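Side-chain contacts in purine nucleoside phosphorylase (Thermus thermophilus, PDB 1ODK), which probably catalyses the reversible phosphorolysis of purine nucleosides, splitting the glycosidic bond with phosphate to release the free base and a pentose 1-phosphate: residues E15-P20 with E75-L80; D97-E102 with S203-D208. All blocks are in the same frame, centred on the assembly; numbering follows the deposited sequence.

Contact 1: E15-P20 with E75-L80; sequences ERVLLP and EELVRL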
ATOM      1  N   GLU B  15      25.008   8.185 -30.077  1.00 12.88           N
ATOM      2  CA  GLU B  15      23.662   8.617 -29.729  1.00 16.47           C
ATOM      3  C   GLU B  15      22.702   7.433 -29.719  1.00 16.04           C
ATOM      4  O   GLU B  15      21.749   7.406 -28.939  1.00 17.47           O
ATOM      5  CB  GLU B  15      23.160   9.671 -30.718  1.00 17.22           C
ATOM      6  CG  GLU B  15      23.779  11.040 -30.529  1.00 26.01           C
ATOM      7  CD  GLU B  15      23.158  12.088 -31.436  1.00 30.93           C
ATOM      8  OE1 GLU B  15      23.528  13.273 -31.304  1.00 39.52           O
ATOM      9  OE2 GLU B  15      22.304  11.732 -32.279  1.00 32.61           O
ATOM     10  N   ARG B  16      22.960   6.462 -30.593  1.00 14.11           N
ATOM     11  CA  ARG B  16      22.127   5.269 -30.707  1.00 16.13           C
ATOM     12  C   ARG B  16      22.807   4.114 -29.984  1.00 14.92           C
ATOM     13  O   ARG B  16      23.962   3.792 -30.266  1.00 12.93           O
ATOM     14  CB  ARG B  16      21.912   4.921 -32.183  1.00 17.02           C
ATOM     15  CG  ARG B  16      21.244   6.042 -32.964  1.00 17.58           C
ATOM     16  CD  ARG B  16      21.114   5.729 -34.447  1.00 20.75           C
ATOM     17  NE  ARG B  16      20.373   6.789 -35.130  1.00 19.67           N
ATOM     18  CZ  ARG B  16      20.835   8.020 -35.321  1.00 19.69           C
ATOM     19  NH1 ARG B  16      20.085   8.922 -35.943  1.00 24.02           N
ATOM     20  NH2 ARG B  16      22.052   8.348 -34.908  1.00 18.13           N
ATOM     21  N   VAL B  17      22.078   3.474 -29.073  1.00 12.99           N
ATOM     22  CA  VAL B  17      22.651   2.392 -28.276  1.00 12.03           C
ATOM     23  C   VAL B  17      21.745   1.175 -28.105  1.00 11.98           C
ATOM     24  O   VAL B  17      20.545   1.323 -27.886  1.00 12.39           O
ATOM     25  CB  VAL B  17      22.973   2.903 -26.846  1.00 14.81           C
ATOM     26  CG1 VAL B  17      23.837   1.893 -26.103  1.00 14.87           C
ATOM     27  CG2 VAL B  17      23.633   4.274 -26.914  1.00 11.76           C
ATOM     28  N   LEU B  18      22.321  -0.023 -28.206  1.00  9.75           N
ATOM     29  CA  LEU B  18      21.563  -1.252 -27.976  1.00 11.11           C
ATOM     30  C   LEU B  18      21.926  -1.665 -26.548  1.00 12.53           C
ATOM     31  O   LEU B  18      23.082  -1.530 -26.137  1.00 10.95           O
ATOM     32  CB  LEU B  18      21.958  -2.370 -28.946  1.00 10.84           C
ATOM     33  CG  LEU B  18      21.670  -2.210 -30.445  1.00 19.28           C
ATOM     34  CD1 LEU B  18      21.647  -3.595 -31.089  1.00 14.37           C
ATOM     35  CD2 LEU B  18      20.345  -1.509 -30.671  1.00 16.87           C
ATOM     36  N   LEU B  19      20.945  -2.168 -25.803  1.00 12.17           N
ATOM     37  CA  LEU B  19      21.157  -2.566 -24.418  1.00  9.03           C
ATOM     38  C   LEU B  19      20.915  -4.040 -24.108  1.00 10.56           C
ATOM     39  O   LEU B  19      19.843  -4.407 -23.622  1.00 12.90           O
ATOM     40  CB  LEU B  19      20.258  -1.728 -23.495  1.00 12.54           C
ATOM     41  CG  LEU B  19      20.445  -0.209 -23.501  1.00 15.09           C
ATOM     42  CD1 LEU B  19      19.370   0.461 -22.652  1.00 12.60           C
ATOM     43  CD2 LEU B  19      21.826   0.133 -22.971  1.00 16.03           C
ATOM     44  N   PRO B  20      21.891  -4.914 -24.398  1.00 11.05           N
ATOM     45  CA  PRO B  20      21.635  -6.319 -24.069  1.00  9.66           C
ATOM     46  C   PRO B  20      21.915  -6.474 -22.570  1.00 10.53           C
ATOM     47  O   PRO B  20      22.601  -5.641 -21.988  1.00 10.50           O
ATOM     48  CB  PRO B  20      22.644  -7.069 -24.936  1.00  9.85           C
ATOM     49  CG  PRO B  20      23.802  -6.100 -25.023  1.00 10.57           C
ATOM     50  CD  PRO B  20      23.117  -4.761 -25.205  1.00 10.87           C
ATOM     51  N   GLU B  75      21.052   5.678 -16.701  1.00 13.75           N
ATOM     52  CA  GLU B  75      21.320   7.017 -16.173  1.00 12.90           C
ATOM     53  C   GLU B  75      22.702   7.505 -16.616  1.00 14.94           C
ATOM     54  O   GLU B  75      22.871   8.654 -17.031  1.00 14.22           O
ATOM     55  CB  GLU B  75      21.250   7.011 -14.637  1.00 13.39           C
ATOM     56  CG  GLU B  75      19.838   6.832 -14.066  1.00 13.18           C
ATOM     57  CD  GLU B  75      19.073   8.144 -13.935  1.00 17.79           C
ATOM     58  OE1 GLU B  75      19.281   9.056 -14.764  1.00 14.25           O
ATOM     59  OE2 GLU B  75      18.246   8.262 -13.006  1.00 15.24           O
ATOM     60  N   GLU B  76      23.695   6.630 -16.525  1.00 12.10           N
ATOM     61  CA  GLU B  76      25.045   7.004 -16.909  1.00 13.33           C
ATOM     62  C   GLU B  76      25.202   7.139 -18.425  1.00 14.51           C
ATOM     63  O   GLU B  76      25.907   8.032 -18.896  1.00 13.40           O
ATOM     64  CB  GLU B  76      26.041   6.005 -16.307  1.00 13.85           C
ATOM     65  CG  GLU B  76      26.106   6.135 -14.778  1.00 13.06           C
ATOM     66  CD  GLU B  76      27.043   5.144 -14.105  1.00 15.64           C
ATOM     67  OE1 GLU B  76      27.808   4.448 -14.807  1.00 17.83           O
ATOM     68  OE2 GLU B  76      27.016   5.070 -12.858  1.00 17.27           O
ATOM     69  N   LEU B  77      24.524   6.283 -19.185  1.00 11.85           N
ATOM     70  CA  LEU B  77      24.584   6.353 -20.644  1.00 14.77           C
ATOM     71  C   LEU B  77      24.029   7.686 -21.149  1.00 16.65           C
ATOM     72  O   LEU B  77      24.560   8.267 -22.098  1.00 14.00           O
ATOM     73  CB  LEU B  77      23.793   5.202 -21.281  1.00 11.10           C
ATOM     74  CG  LEU B  77      24.478   3.835 -21.318  1.00 16.33           C
ATOM     75  CD1 LEU B  77      23.548   2.822 -21.967  1.00 15.53           C
ATOM     76  CD2 LEU B  77      25.788   3.932 -22.104  1.00 14.75           C
ATOM     77  N   VAL B  78      22.961   8.165 -20.513  1.00 13.47           N
ATOM     78  CA  VAL B  78      22.353   9.432 -20.898  1.00 15.68           C
ATOM     79  C   VAL B  78      23.338  10.571 -20.638  1.00 17.42           C
ATOM     80  O   VAL B  78      23.451  11.502 -21.441  1.00 16.37           O
ATOM     81  CB  VAL B  78      21.039   9.688 -20.121  1.00 16.50           C
ATOM     82  CG1 VAL B  78      20.572  11.127 -20.333  1.00 16.47           C
ATOM     83  CG2 VAL B  78      19.965   8.725 -20.600  1.00 14.91           C
ATOM     84  N   ARG B  79      24.054  10.489 -19.522  1.00 18.80           N
ATOM     85  CA  ARG B  79      25.044  11.504 -19.193  1.00 21.47           C
ATOM     86  C   ARG B  79      26.170  11.459 -20.222  1.00 21.45           C
ATOM     87  O   ARG B  79      26.803  12.472 -20.503  1.00 23.19           O
ATOM     88  CB  ARG B  79      25.619  11.268 -17.793  1.00 23.58           C
ATOM     89  CG  ARG B  79      24.696  11.673 -16.652  1.00 31.40           C
ATOM     90  CD  ARG B  79      24.252  13.122 -16.800  1.00 37.72           C
ATOM     91  NE  ARG B  79      24.183  13.826 -15.521  1.00 46.02           N
ATOM     92  CZ  ARG B  79      25.246  14.206 -14.817  1.00 47.34           C
ATOM     93  NH1 ARG B  79      26.471  13.952 -15.263  1.00 48.83           N
ATOM     94  NH2 ARG B  79      25.087  14.852 -13.670  1.00 49.11           N
ATOM     95  N   LEU B  80      26.402  10.279 -20.788  1.00 20.23           N
ATOM     96  CA  LEU B  80      27.454  10.094 -21.782  1.00 19.91           C
ATOM     97  C   LEU B  80      27.017  10.463 -23.197  1.00 21.31           C
ATOM     98  O   LEU B  80      27.797  10.336 -24.139  1.00 22.71           O
ATOM     99  CB  LEU B  80      27.958   8.644 -21.749  1.00 18.18           C
ATOM    100  CG  LEU B  80      28.758   8.259 -20.500  1.00 22.03           C
ATOM    101  CD1 LEU B  80      28.992   6.753 -20.453  1.00 18.26           C
ATOM    102  CD2 LEU B  80      30.086   9.016 -20.504  1.00 19.78           C
TER

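Contact 2: D97-E102 with S203-D208; sequences DLAPGE and SNRIGD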
ATOM      1  N   ASP B  97       0.744 -19.440 -26.024  1.00 42.67           N
ATOM      2  CA  ASP B  97       0.692 -19.009 -27.415  1.00 44.47           C
ATOM      3  C   ASP B  97       2.066 -18.607 -27.946  1.00 42.61           C
ATOM      4  O   ASP B  97       2.344 -18.759 -29.136  1.00 43.07           O
ATOM      5  CB  ASP B  97      -0.290 -17.842 -27.565  1.00 48.75           C
ATOM      6  CG  ASP B  97      -0.706 -17.608 -29.010  1.00 54.64           C
ATOM      7  OD1 ASP B  97      -1.549 -16.715 -29.248  1.00 57.46           O
ATOM      8  OD2 ASP B  97      -0.196 -18.316 -29.908  1.00 56.81           O
ATOM      9  N   LEU B  98       2.923 -18.095 -27.067  1.00 39.28           N
ATOM     10  CA  LEU B  98       4.265 -17.683 -27.469  1.00 38.17           C
ATOM     11  C   LEU B  98       5.238 -18.853 -27.462  1.00 37.04           C
ATOM     12  O   LEU B  98       5.298 -19.625 -26.503  1.00 38.97           O
ATOM     13  CB  LEU B  98       4.793 -16.581 -26.543  1.00 36.60           C
ATOM     14  CG  LEU B  98       4.270 -15.162 -26.772  1.00 38.60           C
ATOM     15  CD1 LEU B  98       4.814 -14.236 -25.697  1.00 40.99           C
ATOM     16  CD2 LEU B  98       4.693 -14.679 -28.148  1.00 38.75           C
ATOM     17  N   ALA B  99       6.006 -18.977 -28.539  1.00 34.15           N
ATOM     18  CA  ALA B  99       6.979 -20.054 -28.655  1.00 32.35           C
ATOM     19  C   ALA B  99       8.397 -19.499 -28.582  1.00 30.44           C
ATOM     20  O   ALA B  99       8.642 -18.349 -28.951  1.00 25.58           O
ATOM     21  CB  ALA B  99       6.778 -20.792 -29.967  1.00 30.10           C
ATOM     22  N   PRO B 100       9.348 -20.308 -28.088  1.00 30.24           N
ATOM     23  CA  PRO B 100      10.741 -19.869 -27.983  1.00 26.84           C
ATOM     24  C   PRO B 100      11.268 -19.410 -29.343  1.00 24.13           C
ATOM     25  O   PRO B 100      10.987 -20.031 -30.366  1.00 23.02           O
ATOM     26  CB  PRO B 100      11.451 -21.116 -27.468  1.00 29.91           C
ATOM     27  CG  PRO B 100      10.401 -21.741 -26.582  1.00 31.01           C
ATOM     28  CD  PRO B 100       9.162 -21.625 -27.448  1.00 33.23           C
ATOM     29  N   GLY B 101      12.025 -18.316 -29.348  1.00 20.63           N
ATOM     30  CA  GLY B 101      12.563 -17.796 -30.593  1.00 18.77           C
ATOM     31  C   GLY B 101      11.684 -16.710 -31.192  1.00 18.01           C
ATOM     32  O   GLY B 101      12.119 -15.958 -32.062  1.00 18.10           O
ATOM     33  N   GLU B 102      10.441 -16.623 -30.730  1.00 16.56           N
ATOM     34  CA  GLU B 102       9.526 -15.608 -31.235  1.00 16.46           C
ATOM     35  C   GLU B 102       9.937 -14.254 -30.652  1.00 15.98           C
ATOM     36  O   GLU B 102      10.499 -14.186 -29.559  1.00 17.38           O
ATOM     37  CB  GLU B 102       8.089 -15.949 -30.827  1.00 20.97           C
ATOM     38  CG  GLU B 102       7.032 -15.355 -31.745  1.00 26.95           C
ATOM     39  CD  GLU B 102       5.629 -15.814 -31.390  1.00 30.40           C
ATOM     40  OE1 GLU B 102       5.489 -16.935 -30.851  1.00 26.57           O
ATOM     41  OE2 GLU B 102       4.668 -15.061 -31.663  1.00 29.86           O
ATOM     42  N   SER B 203      12.855 -16.933 -24.670  1.00 19.60           N
ATOM     43  CA  SER B 203      13.865 -17.957 -24.427  1.00 21.75           C
ATOM     44  C   SER B 203      13.321 -19.171 -23.687  1.00 24.20           C
ATOM     45  O   SER B 203      14.015 -20.179 -23.542  1.00 26.56           O
ATOM     46  CB  SER B 203      15.022 -17.366 -23.625  1.00 20.45           C
ATOM     47  OG  SER B 203      14.557 -16.862 -22.384  1.00 26.55           O
ATOM     48  N   ASN B 204      12.081 -19.077 -23.218  1.00 23.59           N
ATOM     49  CA  ASN B 204      11.474 -20.171 -22.472  1.00 24.77           C
ATOM     50  C   ASN B 204      10.081 -19.786 -22.004  1.00 24.22           C
ATOM     51  O   ASN B 204       9.609 -18.683 -22.264  1.00 22.96           O
ATOM     52  CB  ASN B 204      12.308 -20.483 -21.230  1.00 26.44           C
ATOM     53  CG  ASN B 204      12.353 -19.313 -20.261  1.00 26.18           C
ATOM     54  OD1 ASN B 204      12.981 -18.287 -20.535  1.00 29.83           O
ATOM     55  ND2 ASN B 204      11.672 -19.453 -19.131  1.00 28.46           N
ATOM     56  N   ARG B 205       9.441 -20.711 -21.298  1.00 25.52           N
ATOM     57  CA  ARG B 205       8.117 -20.494 -20.729  1.00 28.41           C
ATOM     58  C   ARG B 205       8.287 -20.512 -19.216  1.00 28.19           C
ATOM     59  O   ARG B 205       9.063 -21.308 -18.684  1.00 28.88           O
ATOM     60  CB  ARG B 205       7.158 -21.601 -21.167  1.00 32.28           C
ATOM     61  CG  ARG B 205       6.680 -21.444 -22.600  1.00 39.24           C
ATOM     62  CD  ARG B 205       6.505 -22.784 -23.283  1.00 43.39           C
ATOM     63  NE  ARG B 205       6.012 -22.631 -24.648  1.00 45.85           N
ATOM     64  CZ  ARG B 205       6.198 -23.528 -25.609  1.00 45.33           C
ATOM     65  NH1 ARG B 205       6.874 -24.641 -25.353  1.00 45.83           N
ATOM     66  NH2 ARG B 205       5.708 -23.315 -26.825  1.00 45.99           N
ATOM     67  N   ILE B 206       7.579 -19.626 -18.524  1.00 29.36           N
ATOM     68  CA  ILE B 206       7.678 -19.563 -17.072  1.00 29.18           C
ATOM     69  C   ILE B 206       7.485 -20.956 -16.487  1.00 30.02           C
ATOM     70  O   ILE B 206       6.523 -21.647 -16.819  1.00 27.96           O
ATOM     71  CB  ILE B 206       6.618 -18.611 -16.476  1.00 28.36           C
ATOM     72  CG1 ILE B 206       6.804 -17.205 -17.052  1.00 27.93           C
ATOM     73  CG2 ILE B 206       6.730 -18.594 -14.955  1.00 26.01           C
ATOM     74  CD1 ILE B 206       8.188 -16.631 -16.849  1.00 31.65           C
ATOM     75  N   GLY B 207       8.414 -21.366 -15.628  1.00 33.31           N
ATOM     76  CA  GLY B 207       8.326 -22.681 -15.018  1.00 35.86           C
ATOM     77  C   GLY B 207       9.333 -23.678 -15.570  1.00 37.91           C
ATOM     78  O   GLY B 207       9.632 -24.686 -14.925  1.00 38.89           O
ATOM     79  N   ASP B 208       9.854 -23.411 -16.764  1.00 37.69           N
ATOM     80  CA  ASP B 208      10.835 -24.302 -17.377  1.00 38.25           C
ATOM     81  C   ASP B 208      12.155 -24.258 -16.615  1.00 38.41           C
ATOM     82  O   ASP B 208      12.660 -23.182 -16.288  1.00 36.23           O
ATOM     83  CB  ASP B 208      11.079 -23.914 -18.838  1.00 38.33           C
ATOM     84  CG  ASP B 208       9.930 -24.303 -19.748  1.00 38.32           C
ATOM     85  OD1 ASP B 208      10.000 -23.982 -20.954  1.00 36.04           O
ATOM     86  OD2 ASP B 208       8.964 -24.931 -19.262  1.00 38.35           O
TER

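Contact 1: E15-P20 with E75-L80
The beta-alpha-beta crossover that joins strand 56-61 to strand 84-93 through helix 67-79 passes over strand 16-20, and Leu77 packs there against Val17 and Leu19. Strand 16-20 pairs in parallel with both strands of the crossover, so it is the central one of the three. The nearest backbone approach, 8.8 Å between the CA atoms of Val17 and Leu77, leaves room for one layer of side chains between helix and sheet.

One methyl of the helix does the touching. Leu77 CD1 lies 3.3 Å from Leu19 CD2, tighter than usual van der Waals contact, and 4.2 Å from Val17 CG1. The two strand methyls are themselves close, with Val17 CG1 4.1 Å from Leu19 CD2, which makes a triangle of three methyl groups. The leucines slide past one another in opposite directions, meeting through their terminal methyls. In Val17 the methyl CG1 stands anti to the backbone N (chi1 -168°), which turns it, rather than CG2, to the helix.

Residue alternation along the strand supports this reading: Val17 and Leu19 both direct their CB atoms toward the helix, whereas Leu18, between them, packs against Val225, Ala228 and Leu229 of helix 214-233. Leu85 of strand 84-93 touches both Leu19 and Leu77. Polar groups of the same helix are engaged apart from this layer: Glu75 forms a salt bridge with Arg192, and Glu76 hydrogen-bonds His5 of its own chain and Tyr160 of the second subunit.

No hydrogen bond crosses between the segments, and only 97 Å² is buried in all. Cohesion across them is therefore apolar and depends on the shape and fit of three buried side chains, with no directional bond to set the helix's position on the strand.

Contact 2: D97-E102 with S203-D208
Pro100 CD sits over the centre of one face of the Arg205 guanidinium, 3.9 Å above its plane, and the two side chains cross at about a right angle. At the guanidinium edge, near its plane, Leu98 O lies 3.6 Å from Arg205 NE, but this pair does not qualify as a hydrogen bond. Ala99 CA approaches Arg205 NH2 obliquely. A bend at chi2 (145°) helps carry the arginine's end to the loop.

Behind this shell stand two type II turns. In Ala99-Glu102, Glu102 N bonds Ala99 O at 3.1 Å, and the carboxylate returns the link: Ala99 N meets Glu102 OE1 at 3.1 Å, nearly straight at 174°. In Arg205-Asp208, Asp208 N bonds Arg205 O, backed by a weak bond from Arg205 N to Asp208 OD1. Backbone hydrogen bonds of Gly101 and Glu102 with Val202 place the loop beside strand 195-205, while Ala93 touches both Leu98 and Arg205.

Leu98 O is buried without a partner. The nearby guanidinium probably offers it some electrostatic compensation, so the contact combines packing of a proline methylene over a guanidinium face with a polar approach too long to be a bond.

Contacts 1 and 2 reach the same mixed sheet on opposite sides of the chain's centre, with their own centres 28 Å apart and their nearest atoms about 13 Å apart. Strand 84-93 relates them: it pairs with 16-20 in one region and with 195-205 in the other. All three touching residues of contact 1 are buried, and helix meets strand through aliphatic methyls alone. The 97-102/203-208 contact is only partly buried and joins a loop to a strand end; it buries nearly twice the area, 188 against 97 Å², with Pro100 and Arg205 giving the largest shares. Neither has a hydrogen bond across its segments, but turn bonds shape both partners only in contact 2.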